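Local coordinates for acetone carboxylase alpha subunit (Xanthobacter autotrophicus Py2, PDB 5M45), which forms the alpha subunit of a carboxylase assembly and belongs to the hydantoinase B/oxoprolinase family, with a bound manganese ion in its fold, at residues Ile119-Met122 / Ile123-Trp127; Gly20-Leu24 / Lys25-Asp29; Ile109-Val112 / Gly113-Gly116; Gly132-Asp135 / Lys136-Phe139. All blocks are in the same frame, centred on the assembly; numbering follows the deposited sequence.

Contact 1: Ile119-Met122 / Ile123-Trp127. With AE4 (3,6,9,12,15-pentaoxaheptadecan-1-ol), chain P.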
loop_
_atom_site.group_PDB
_atom_site.type_symbol
_atom_site.label_atom_id
_atom_site.label_comp_id
_atom_site.label_asym_id
_atom_site.label_seq_id
_atom_site.Cartn_x
_atom_site.Cartn_y
_atom_site.Cartn_z
ATOM N N ILE A 119 -7.219 9.464 -17.818
ATOM C CA ILE A 119 -6.675 9.522 -19.180
ATOM C C ILE A 119 -5.956 10.889 -19.404
ATOM O O ILE A 119 -4.834 10.925 -19.914
ATOM C CB ILE A 119 -7.779 9.307 -20.236
ATOM C CG1 ILE A 119 -8.271 7.861 -20.225
ATOM C CG2 ILE A 119 -7.271 9.643 -21.643
ATOM C CD1 ILE A 119 -9.652 7.641 -20.830
ATOM N N LYS A 120 -6.586 11.985 -18.971
ATOM C CA LYS A 120 -5.980 13.303 -19.152
ATOM C C LYS A 120 -4.664 13.471 -18.342
ATOM O O LYS A 120 -3.733 14.155 -18.798
ATOM C CB LYS A 120 -6.996 14.418 -18.848
ATOM C CG LYS A 120 -8.138 14.466 -19.855
ATOM C CD LYS A 120 -9.368 15.233 -19.364
ATOM C CE LYS A 120 -10.566 14.957 -20.253
ATOM N NZ LYS A 120 -11.775 15.697 -19.854
ATOM N N TYR A 121 -4.575 12.848 -17.160
ATOM C CA TYR A 121 -3.318 12.812 -16.411
ATOM C C TYR A 121 -2.185 12.126 -17.236
ATOM O O TYR A 121 -1.042 12.609 -17.275
ATOM C CB TYR A 121 -3.495 12.118 -15.045
ATOM C CG TYR A 121 -2.265 12.175 -14.151
ATOM C CD1 TYR A 121 -2.033 13.278 -13.327
ATOM C CD2 TYR A 121 -1.322 11.153 -14.142
ATOM C CE1 TYR A 121 -0.914 13.341 -12.502
ATOM C CE2 TYR A 121 -0.193 11.201 -13.307
ATOM C CZ TYR A 121 0.012 12.294 -12.498
ATOM O OH TYR A 121 1.108 12.382 -11.697
ATOM N N MET A 122 -2.496 10.995 -17.851
ATOM C CA MET A 122 -1.545 10.316 -18.763
ATOM C C MET A 122 -1.129 11.198 -19.930
ATOM O O MET A 122 0.061 11.261 -20.297
ATOM C CB MET A 122 -2.096 8.951 -19.263
ATOM C CG MET A 122 -2.309 7.907 -18.146
ATOM S SD MET A 122 -2.626 6.217 -18.706
ATOM C CE MET A 122 -4.362 6.239 -19.072
ATOM N N ILE A 123 -2.086 11.896 -20.505
ATOM C CA ILE A 123 -1.822 12.834 -21.613
ATOM C C ILE A 123 -0.842 13.926 -21.153
ATOM O O ILE A 123 0.206 14.141 -21.760
ATOM C CB ILE A 123 -3.141 13.448 -22.144
ATOM C CG1 ILE A 123 -3.989 12.351 -22.789
ATOM C CG2 ILE A 123 -2.841 14.569 -23.148
ATOM C CD1 ILE A 123 -5.347 12.787 -23.299
ATOM N N GLU A 124 -1.166 14.567 -20.042
ATOM C CA GLU A 124 -0.431 15.720 -19.544
ATOM C C GLU A 124 0.941 15.387 -18.959
ATOM O O GLU A 124 1.801 16.266 -18.867
ATOM C CB GLU A 124 -1.283 16.368 -18.471
ATOM C CG GLU A 124 -0.963 17.774 -18.141
ATOM C CD GLU A 124 -1.167 18.806 -19.269
ATOM O OE1 GLU A 124 -0.952 19.974 -18.885
ATOM O OE2 GLU A 124 -1.459 18.588 -20.491
ATOM N N ASN A 125 1.156 14.138 -18.531
ATOM C CA ASN A 125 2.430 13.723 -17.935
ATOM C C ASN A 125 3.308 12.834 -18.868
ATOM O O ASN A 125 4.296 12.227 -18.428
ATOM C CB ASN A 125 2.163 13.042 -16.615
ATOM C CG ASN A 125 1.722 14.030 -15.551
ATOM O OD1 ASN A 125 2.569 14.604 -14.853
ATOM N ND2 ASN A 125 0.422 14.297 -15.470
ATOM N N ASN A 126 2.969 12.803 -20.155
ATOM C CA ASN A 126 3.811 12.198 -21.189
ATOM C C ASN A 126 4.014 10.687 -21.004
ATOM O O ASN A 126 5.117 10.140 -21.235
ATOM C CB ASN A 126 5.132 12.951 -21.336
ATOM C CG ASN A 126 5.805 12.720 -22.698
ATOM O OD1 ASN A 126 5.233 12.143 -23.600
ATOM N ND2 ASN A 126 7.017 13.226 -22.838
ATOM N N TRP A 127 2.924 10.015 -20.653
ATOM C CA TRP A 127 2.846 8.568 -20.743
ATOM C C TRP A 127 3.172 8.070 -22.164
ATOM O O TRP A 127 3.653 6.942 -22.324
ATOM C CB TRP A 127 1.455 8.065 -20.350
ATOM C CG TRP A 127 1.317 7.412 -18.996
ATOM C CD1 TRP A 127 0.780 6.176 -18.768
ATOM C CD2 TRP A 127 1.648 7.942 -17.709
ATOM N NE1 TRP A 127 0.786 5.886 -17.431
ATOM C CE2 TRP A 127 1.284 6.953 -16.741
ATOM C CE3 TRP A 127 2.221 9.124 -17.264
ATOM C CZ2 TRP A 127 1.482 7.125 -15.369
ATOM C CZ3 TRP A 127 2.409 9.310 -15.875
ATOM C CH2 TRP A 127 2.041 8.292 -14.952
HETATM C C2 AE4 P . -13.379 29.383 -18.451
HETATM C C3 AE4 P . -12.267 28.532 -19.063
HETATM O O4 AE4 P . -12.834 27.624 -20.013
HETATM C C5 AE4 P . -11.918 27.084 -20.979
HETATM C C6 AE4 P . -12.381 25.698 -21.444
HETATM O O7 AE4 P . -11.541 24.641 -20.953
HETATM C C8 AE4 P . -11.707 24.406 -19.547
HETATM C C9 AE4 P . -10.726 23.337 -19.100
HETATM C C11 AE4 P . -12.013 21.676 -17.923
HETATM O O10 AE4 P . -11.376 22.066 -19.137
HETATM C C12 AE4 P . -13.394 21.133 -18.245
HETATM O O13 AE4 P . -13.325 19.744 -18.573
HETATM C C14 AE4 P . -14.551 19.074 -18.312
HETATM C C15 AE4 P . -14.493 17.652 -18.862
HETATM O O16 AE4 P . -13.637 16.880 -18.020
HETATM C C17 AE4 P . -14.317 16.086 -17.055
HETATM C C18 AE4 P . -13.281 15.195 -16.381
HETATM O O19 AE4 P . -12.607 14.391 -17.376
#

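Contact 2: Gly20-Leu24 / Lys25-Asp29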
loop_
_atom_site.group_PDB
_atom_site.type_symbol
_atom_site.label_atom_id
_atom_site.label_comp_id
_atom_site.label_asym_id
_atom_site.label_seq_id
_atom_site.Cartn_x
_atom_site.Cartn_y
_atom_site.Cartn_z
ATOM N N GLY A 20 -3.679 11.184 -37.523
ATOM C CA GLY A 20 -3.229 12.450 -38.123
ATOM C C GLY A 20 -1.801 12.872 -37.734
ATOM O O GLY A 20 -1.221 13.729 -38.401
ATOM N N GLY A 21 -1.242 12.305 -36.657
ATOM C CA GLY A 21 0.158 12.533 -36.286
ATOM C C GLY A 21 0.453 13.446 -35.107
ATOM O O GLY A 21 1.627 13.633 -34.739
ATOM N N GLU A 22 -0.569 14.045 -34.513
ATOM C CA GLU A 22 -0.346 14.803 -33.284
ATOM C C GLU A 22 0.006 13.856 -32.129
ATOM O O GLU A 22 -0.495 12.726 -32.070
ATOM C CB GLU A 22 -1.596 15.588 -32.913
ATOM C CG GLU A 22 -1.958 16.718 -33.868
ATOM C CD GLU A 22 -3.302 17.309 -33.501
ATOM O OE1 GLU A 22 -4.333 16.566 -33.581
ATOM O OE2 GLU A 22 -3.332 18.493 -33.090
ATOM N N THR A 23 0.834 14.315 -31.201
ATOM C CA THR A 23 0.912 13.639 -29.879
ATOM C C THR A 23 -0.425 13.801 -29.113
ATOM O O THR A 23 -1.239 14.685 -29.422
ATOM C CB THR A 23 2.058 14.199 -28.966
ATOM O OG1 THR A 23 1.793 15.572 -28.602
ATOM C CG2 THR A 23 3.414 14.105 -29.670
ATOM N N LEU A 24 -0.631 12.943 -28.124
ATOM C CA LEU A 24 -1.806 13.089 -27.223
ATOM C C LEU A 24 -1.930 14.502 -26.640
ATOM O O LEU A 24 -3.022 15.087 -26.650
ATOM C CB LEU A 24 -1.779 12.043 -26.106
ATOM C CG LEU A 24 -2.060 10.587 -26.477
ATOM C CD1 LEU A 24 -1.649 9.692 -25.312
ATOM C CD2 LEU A 24 -3.518 10.345 -26.829
ATOM N N LYS A 25 -0.824 15.053 -26.149
ATOM C CA LYS A 25 -0.834 16.399 -25.535
ATOM C C LYS A 25 -1.086 17.508 -26.571
ATOM O O LYS A 25 -1.866 18.413 -26.302
ATOM C CB LYS A 25 0.467 16.678 -24.750
ATOM C CG LYS A 25 0.453 18.040 -24.038
ATOM C CD LYS A 25 1.573 18.200 -23.027
ATOM C CE LYS A 25 1.781 19.657 -22.576
ATOM N NZ LYS A 25 0.503 20.268 -22.098
ATOM N N GLU A 26 -0.451 17.420 -27.748
ATOM C CA GLU A 26 -0.682 18.387 -28.843
ATOM C C GLU A 26 -2.163 18.418 -29.235
ATOM O O GLU A 26 -2.749 19.512 -29.395
ATOM C CB GLU A 26 0.178 18.071 -30.078
ATOM C CG GLU A 26 1.645 18.496 -29.941
ATOM C CD GLU A 26 2.572 17.889 -30.992
ATOM O OE1 GLU A 26 2.099 17.040 -31.803
ATOM O OE2 GLU A 26 3.777 18.281 -30.969
ATOM N N HIS A 27 -2.756 17.222 -29.358
ATOM C CA HIS A 27 -4.144 17.045 -29.738
ATOM C C HIS A 27 -5.105 17.684 -28.706
ATOM O O HIS A 27 -5.935 18.530 -29.037
ATOM C CB HIS A 27 -4.419 15.540 -29.906
ATOM C CG HIS A 27 -5.791 15.199 -30.418
ATOM N ND1 HIS A 27 -6.194 15.475 -31.713
ATOM C CD2 HIS A 27 -6.831 14.558 -29.837
ATOM C CE1 HIS A 27 -7.418 15.020 -31.898
ATOM N NE2 HIS A 27 -7.828 14.464 -30.775
ATOM N N ARG A 28 -4.971 17.282 -27.452
ATOM C CA ARG A 28 -5.804 17.850 -26.383
ATOM C C ARG A 28 -5.614 19.370 -26.238
ATOM O O ARG A 28 -6.590 20.095 -26.142
ATOM C CB ARG A 28 -5.580 17.149 -25.041
ATOM C CG ARG A 28 -6.450 17.751 -23.942
ATOM C CD ARG A 28 -6.553 16.943 -22.686
ATOM N NE ARG A 28 -7.462 17.602 -21.742
ATOM C CZ ARG A 28 -7.106 18.466 -20.785
ATOM N NH1 ARG A 28 -5.828 18.798 -20.582
ATOM N NH2 ARG A 28 -8.038 19.009 -20.013
ATOM N N ASP A 29 -4.369 19.853 -26.240
ATOM C CA ASP A 29 -4.124 21.300 -26.092
ATOM C C ASP A 29 -4.817 22.139 -27.201
ATOM O O ASP A 29 -5.357 23.222 -26.906
ATOM C CB ASP A 29 -2.625 21.626 -26.017
ATOM C CG ASP A 29 -1.963 21.188 -24.688
ATOM O OD1 ASP A 29 -2.626 20.766 -23.714
ATOM O OD2 ASP A 29 -0.723 21.236 -24.612
HETATM O O HOH W 1 3.347 15.644 -33.438
#

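Contact 3: Ile109-Val112 / Gly113-Gly116. With AE4 (3,6,9,12,15-pentaoxaheptadecan-1-ol), chain P.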
loop_
_atom_site.group_PDB
_atom_site.type_symbol
_atom_site.label_atom_id
_atom_site.label_comp_id
_atom_site.label_asym_id
_atom_site.label_seq_id
_atom_site.Cartn_x
_atom_site.Cartn_y
_atom_site.Cartn_z
ATOM N N ILE A 109 -22.076 6.177 -12.745
ATOM C CA ILE A 109 -21.607 7.027 -13.836
ATOM C C ILE A 109 -20.816 8.242 -13.384
ATOM O O ILE A 109 -20.357 8.989 -14.231
ATOM C CB ILE A 109 -22.736 7.439 -14.833
ATOM C CG1 ILE A 109 -23.781 8.346 -14.180
ATOM C CG2 ILE A 109 -23.357 6.204 -15.475
ATOM C CD1 ILE A 109 -24.813 8.861 -15.165
ATOM N N ILE A 110 -20.593 8.420 -12.082
ATOM C CA ILE A 110 -19.585 9.400 -11.607
ATOM C C ILE A 110 -18.228 9.114 -12.244
ATOM O O ILE A 110 -17.414 10.020 -12.438
ATOM C CB ILE A 110 -19.499 9.461 -10.042
ATOM C CG1 ILE A 110 -18.828 10.764 -9.577
ATOM C CG2 ILE A 110 -18.776 8.235 -9.473
ATOM C CD1 ILE A 110 -19.030 11.052 -8.104
ATOM N N HIS A 111 -17.984 7.854 -12.610
ATOM C CA HIS A 111 -16.703 7.454 -13.195
ATOM C C HIS A 111 -16.531 7.790 -14.666
ATOM O O HIS A 111 -15.422 7.653 -15.205
ATOM C CB HIS A 111 -16.416 5.978 -12.877
ATOM C CG HIS A 111 -16.328 5.722 -11.409
ATOM N ND1 HIS A 111 -15.237 6.099 -10.656
ATOM C CD2 HIS A 111 -17.223 5.207 -10.535
ATOM C CE1 HIS A 111 -15.459 5.803 -9.390
ATOM N NE2 HIS A 111 -16.657 5.254 -9.293
ATOM N N VAL A 112 -17.576 8.294 -15.312
ATOM C CA VAL A 112 -17.436 8.929 -16.632
ATOM C C VAL A 112 -16.357 10.036 -16.491
ATOM O O VAL A 112 -15.373 10.054 -17.248
ATOM C CB VAL A 112 -18.778 9.490 -17.172
ATOM C CG1 VAL A 112 -18.566 10.370 -18.383
ATOM C CG2 VAL A 112 -19.765 8.371 -17.488
ATOM N N GLY A 113 -16.513 10.888 -15.467
ATOM C CA GLY A 113 -15.553 11.954 -15.171
ATOM C C GLY A 113 -14.230 11.493 -14.599
ATOM O O GLY A 113 -13.184 11.961 -15.038
ATOM N N THR A 114 -14.243 10.570 -13.617
ATOM C CA THR A 114 -12.968 10.111 -12.980
ATOM C C THR A 114 -12.040 9.389 -13.973
ATOM O O THR A 114 -10.837 9.654 -14.006
ATOM C CB THR A 114 -13.173 9.218 -11.755
ATOM O OG1 THR A 114 -13.763 7.985 -12.165
ATOM C CG2 THR A 114 -14.064 9.874 -10.739
ATOM N N MET A 115 -12.575 8.521 -14.811
ATOM C CA MET A 115 -11.737 7.741 -15.777
ATOM C C MET A 115 -11.206 8.664 -16.900
ATOM O O MET A 115 -10.052 8.517 -17.341
ATOM C CB MET A 115 -12.493 6.536 -16.351
ATOM C CG MET A 115 -12.749 5.430 -15.323
ATOM S SD MET A 115 -13.549 3.904 -15.941
ATOM C CE MET A 115 -15.130 4.476 -16.493
ATOM N N GLY A 116 -12.018 9.639 -17.322
ATOM C CA GLY A 116 -11.531 10.649 -18.275
ATOM C C GLY A 116 -10.406 11.515 -17.707
ATOM O O GLY A 116 -9.416 11.831 -18.412
HETATM C C2 AE4 P . -13.379 29.383 -18.451
HETATM C C3 AE4 P . -12.267 28.532 -19.063
HETATM O O4 AE4 P . -12.834 27.624 -20.013
HETATM C C5 AE4 P . -11.918 27.084 -20.979
HETATM C C6 AE4 P . -12.381 25.698 -21.444
HETATM O O7 AE4 P . -11.541 24.641 -20.953
HETATM C C8 AE4 P . -11.707 24.406 -19.547
HETATM C C9 AE4 P . -10.726 23.337 -19.100
HETATM C C11 AE4 P . -12.013 21.676 -17.923
HETATM O O10 AE4 P . -11.376 22.066 -19.137
HETATM C C12 AE4 P . -13.394 21.133 -18.245
HETATM O O13 AE4 P . -13.325 19.744 -18.573
HETATM C C14 AE4 P . -14.551 19.074 -18.312
HETATM C C15 AE4 P . -14.493 17.652 -18.862
HETATM O O16 AE4 P . -13.637 16.880 -18.020
HETATM C C17 AE4 P . -14.317 16.086 -17.055
HETATM C C18 AE4 P . -13.281 15.195 -16.381
HETATM O O19 AE4 P . -12.607 14.391 -17.376
HETATM O O HOH W 2 -19.019 11.965 -14.469
#

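Contact 4: Gly132-Asp135 / Lys136-Phe139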
loop_
_atom_site.group_PDB
_atom_site.type_symbol
_atom_site.label_atom_id
_atom_site.label_comp_id
_atom_site.label_asym_id
_atom_site.label_seq_id
_atom_site.Cartn_x
_atom_site.Cartn_y
_atom_site.Cartn_z
ATOM N N GLY A 132 4.934 4.444 -22.590
ATOM C CA GLY A 132 4.363 4.188 -23.915
ATOM C C GLY A 132 2.905 3.780 -23.855
ATOM O O GLY A 132 2.469 3.156 -22.868
ATOM N N VAL A 133 2.143 4.114 -24.907
ATOM C CA VAL A 133 0.732 3.718 -25.030
ATOM C C VAL A 133 0.602 2.946 -26.328
ATOM O O VAL A 133 0.655 3.539 -27.426
ATOM C CB VAL A 133 -0.223 4.946 -25.031
ATOM C CG1 VAL A 133 -1.685 4.528 -25.244
ATOM C CG2 VAL A 133 -0.065 5.744 -23.740
ATOM N N HIS A 134 0.491 1.618 -26.202
ATOM C CA HIS A 134 0.549 0.701 -27.337
ATOM C C HIS A 134 -0.745 -0.089 -27.504
ATOM O O HIS A 134 -1.455 -0.385 -26.529
ATOM C CB HIS A 134 1.719 -0.264 -27.220
ATOM C CG HIS A 134 3.039 0.392 -26.970
ATOM N ND1 HIS A 134 3.887 -0.013 -25.959
ATOM C CD2 HIS A 134 3.671 1.406 -27.609
ATOM C CE1 HIS A 134 4.992 0.723 -25.985
ATOM N NE2 HIS A 134 4.896 1.581 -26.987
ATOM N N ASP A 135 -1.028 -0.447 -28.744
ATOM C CA ASP A 135 -2.178 -1.301 -29.070
ATOM C C ASP A 135 -2.067 -2.601 -28.234
ATOM O O ASP A 135 -0.984 -3.177 -28.119
ATOM C CB ASP A 135 -2.192 -1.592 -30.581
ATOM C CG ASP A 135 -3.433 -2.328 -31.041
ATOM O OD1 ASP A 135 -4.481 -2.255 -30.402
ATOM O OD2 ASP A 135 -3.356 -3.003 -32.086
ATOM N N LYS A 136 -3.195 -2.971 -27.612
ATOM C CA LYS A 136 -3.352 -4.153 -26.725
ATOM C C LYS A 136 -2.773 -4.003 -25.296
ATOM O O LYS A 136 -2.721 -4.975 -24.534
ATOM C CB LYS A 136 -2.851 -5.425 -27.402
ATOM C CG LYS A 136 -3.481 -5.707 -28.756
ATOM C CD LYS A 136 -3.077 -7.124 -29.158
ATOM C CE LYS A 136 -3.458 -7.416 -30.588
ATOM N NZ LYS A 136 -4.940 -7.322 -30.744
ATOM N N ASP A 137 -2.301 -2.793 -24.942
ATOM C CA ASP A 137 -1.928 -2.521 -23.553
ATOM C C ASP A 137 -3.172 -2.542 -22.645
ATOM O O ASP A 137 -4.288 -2.328 -23.111
ATOM C CB ASP A 137 -1.204 -1.170 -23.438
ATOM C CG ASP A 137 0.258 -1.237 -23.852
ATOM O OD1 ASP A 137 0.810 -2.341 -24.116
ATOM O OD2 ASP A 137 0.888 -0.166 -23.878
ATOM N N ILE A 138 -2.944 -2.825 -21.367
ATOM C CA ILE A 138 -3.969 -2.704 -20.314
ATOM C C ILE A 138 -3.438 -1.825 -19.171
ATOM O O ILE A 138 -2.375 -2.120 -18.599
ATOM C CB ILE A 138 -4.342 -4.096 -19.730
ATOM C CG1 ILE A 138 -4.841 -5.023 -20.839
ATOM C CG2 ILE A 138 -5.449 -3.961 -18.677
ATOM C CD1 ILE A 138 -5.036 -6.496 -20.367
ATOM N N PHE A 139 -4.181 -0.756 -18.847
ATOM C CA PHE A 139 -3.881 0.130 -17.726
ATOM C C PHE A 139 -4.864 -0.100 -16.571
ATOM O O PHE A 139 -6.030 -0.411 -16.794
ATOM C CB PHE A 139 -3.854 1.633 -18.175
ATOM C CG PHE A 139 -2.749 1.959 -19.146
ATOM C CD1 PHE A 139 -1.486 2.342 -18.693
ATOM C CD2 PHE A 139 -2.959 1.891 -20.523
ATOM C CE1 PHE A 139 -0.457 2.639 -19.589
ATOM C CE2 PHE A 139 -1.934 2.170 -21.431
ATOM C CZ PHE A 139 -0.679 2.545 -20.974
HETATM O O HOH W 3 3.433 -2.384 -24.172
HETATM O O HOH W 4 0.460 -4.282 -26.021
#

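Contact 1: Ile119-Met122 / Ile123-Trp127
The C-terminal end of helix 111-124 unwinds through this contact, where Asn125 and Trp127 turn back on Tyr121 and Met122 in the last helical turn. Tyr121 O is gripped by two donors of one residue: Asn125 N at 3.0 Å, and Asn125 ND2 at 2.9 Å from Tyr121 O in a nearly straight bond. The ND2 group also lies over the centre of the Tyr121 ring, 3.3 Å above its plane, because Tyr121 CG points away from the backbone N (chi1 -174°). An asparagine suits the place because its short amide can serve the carbonyl while lying over the ring, and its OD1 still accepts from His769 N. Trp127 N bonds to Met122 O, which brings the indole against Met122: Met122 CG stands over the five-membered ring of Trp127, 3.6 Å from its centroid, while Met122 SD comes in obliquely as a Met-aromatic contact. The unbranched methionine can follow the ring in this way. Tyr121 turns its edge toward the indole face in an offset edge-to-face pair, the planes 70° apart. Farther back, the extended Lys120 donates from NZ to O19 of 3,6,9,12,15-pentaoxaheptadecan-1-ol at 2.9 Å and pairs with Asp100. Helix 24-38 packs against Ile123, Trp169 of strand 165-175 lies against Ile119 and Met122, and His218 of the second subunit meets Tyr121 OH and the Trp127 ring.

Contact 2: Gly20-Leu24 / Lys25-Asp29
The imidazole of His27 meets the carboxylate of Glu22 at its edge, the two planes almost perpendicular at 88°. His27 ND1 donates to Glu22 OE1 over 2.9 Å; the oxygen lies close to the ring plane, whereas the N-H reaches it from above the carboxylate plane. Glu22 runs out extended from CG, which lies beside the backbone N (chi1 -67°), and this carries the acid across to His27. Its OE2 forms a salt bridge with Arg30, and His27 NE2 is bonded to Tyr265 OH, so both flat groups are tied at two points and their rotation is restricted. Between them in sequence, Thr23 is the N-cap of helix 24-38 and makes a capping box with Glu26. Thr23 OG1 accepts from Glu26 N at 3.0 Å, and in return Thr23 N donates to Glu26 OE1 at 3.1 Å. Threonine suits an N-cap because its short hydroxyl can take the place of a missing carbonyl acceptor in the first turn, and glutamate is just long enough to reach back to the cap's own N-H. A water bridges Glu26 OE1 and Gly21 O. The first turn continues with His27 N to Thr23 O and Arg28 N to Leu24 O. Along the exposed side, Lys25 NZ forms a salt bridge to Asp29 OD2 at 3.0 Å, on the syn lone pair of that oxygen, and a second one to Glu124 of helix 111-124.

Contact 3: Ile109-Val112 / Gly113-Gly116
The backbone of 109-116 winds into the first turns of helix 111-124, with Met115 N bonded to His111 O at 3.0 Å but weaker links to either side: Thr114 N and Gly113 N both lean on Ile110 O, and Gly116 N reaches Val112 O at 3.4 Å. A water takes part in this opening turn, accepting from Gly113 N at 2.9 Å and donating to Ile109 O. Among the side chains, His111 and Thr114 make the main polar link. His111 ND1 and Thr114 OG1 lie 2.8 Å apart in a hydrogen bond whose donor is not settled, the hydroxyl sitting at the edge of the imidazole near its plane. Thr114 OG1 stands between its own backbone N and carbonyl carbon (chi1 67°), which turns it back along the helix toward the ring. The short threonine hydroxyl fits this close approach, and Ile110 CG2 lies over one face of the imidazole, toward its rim. The other ring nitrogen, NE2, makes a weak bond to Asp153, a ligand of the manganese ion, so His111 is probably a second-shell residue of that site. Met115 bends at chi3, laying CE 3.4 Å from His111 O. Glycine suits position 116, where a side-chain carbon would be crowded by O19 of 3,6,9,12,15-pentaoxaheptadecan-1-ol; that oxygen donates weakly to Gly113 O. Ile109 and Ile110 pack on helix 349-361, while Val112 and Met115 lie on strand 90-95 and Val112 also reaches strand 101-104.

Contact 4: Gly132-Asp135 / Lys136-Phe139
Asp137 reaches back over the type II beta turn to His134. Asp137 CB lies 3.2 Å from His134 O, the same carbonyl that accepts from Asp137 N at 3.0 Å and so closes the turn. Asp137 CG, 3.3 Å from His134 O, sits beside its own backbone N (chi1 -79°), which swings the carboxylate over the turn. One oxygen, OD2, accepts from His134 N at 3.0 Å, the N-H arriving from well above the carboxylate plane; Lys205 NZ makes a salt bridge to the same atom. The other, OD1, accepts hydrogen bonds from two waters: one at 2.6 Å from Asp137 OD1 also bonds His134 ND1, and the other links it to Asp135 O. Aspartate suits the position because its short acid can bind a backbone N-H three residues earlier and still meet a lysine. The turn places Lys136 at its third position with a positive phi of 77°, as a type II turn requires there. Gly132, too, has a positive phi (90°), a conformation readily adopted by glycine. Its carbonyl O lies at the edge of the Phe139 ring, 3.7 Å from CZ, and is also bonded by Lys205. The turn leads into strand 138-141, with strand 204-208 contacting Ile138 on one flank and Phe139 bonding through its backbone to Ile157 of strand 153-162, while Val133 packs on Trp169 of strand 165-175.

Along the chain the order is contact 2, contact 3, contact 1, contact 4. Contacts 3 and 1 occupy the two ends of helix 111-124, their centres about 16 Å apart, and both touch the same 3,6,9,12,15-pentaoxaheptadecan-1-ol. Contact 2 opens helix 24-38, its centre about 11 Å from that of contact 1, and the two are joined by packing of Ile123 and the Glu124-Lys25 salt bridge. Contact 4, its centre about 13 Å from that of contact 1, leads into strand 138-141 of the seven-stranded antiparallel sheet; Phe139 packs on Met122 and Trp127. Contact 1 therefore connects the two helices to the sheet, while contact 3 places the start of helix 111-124 beside the manganese site.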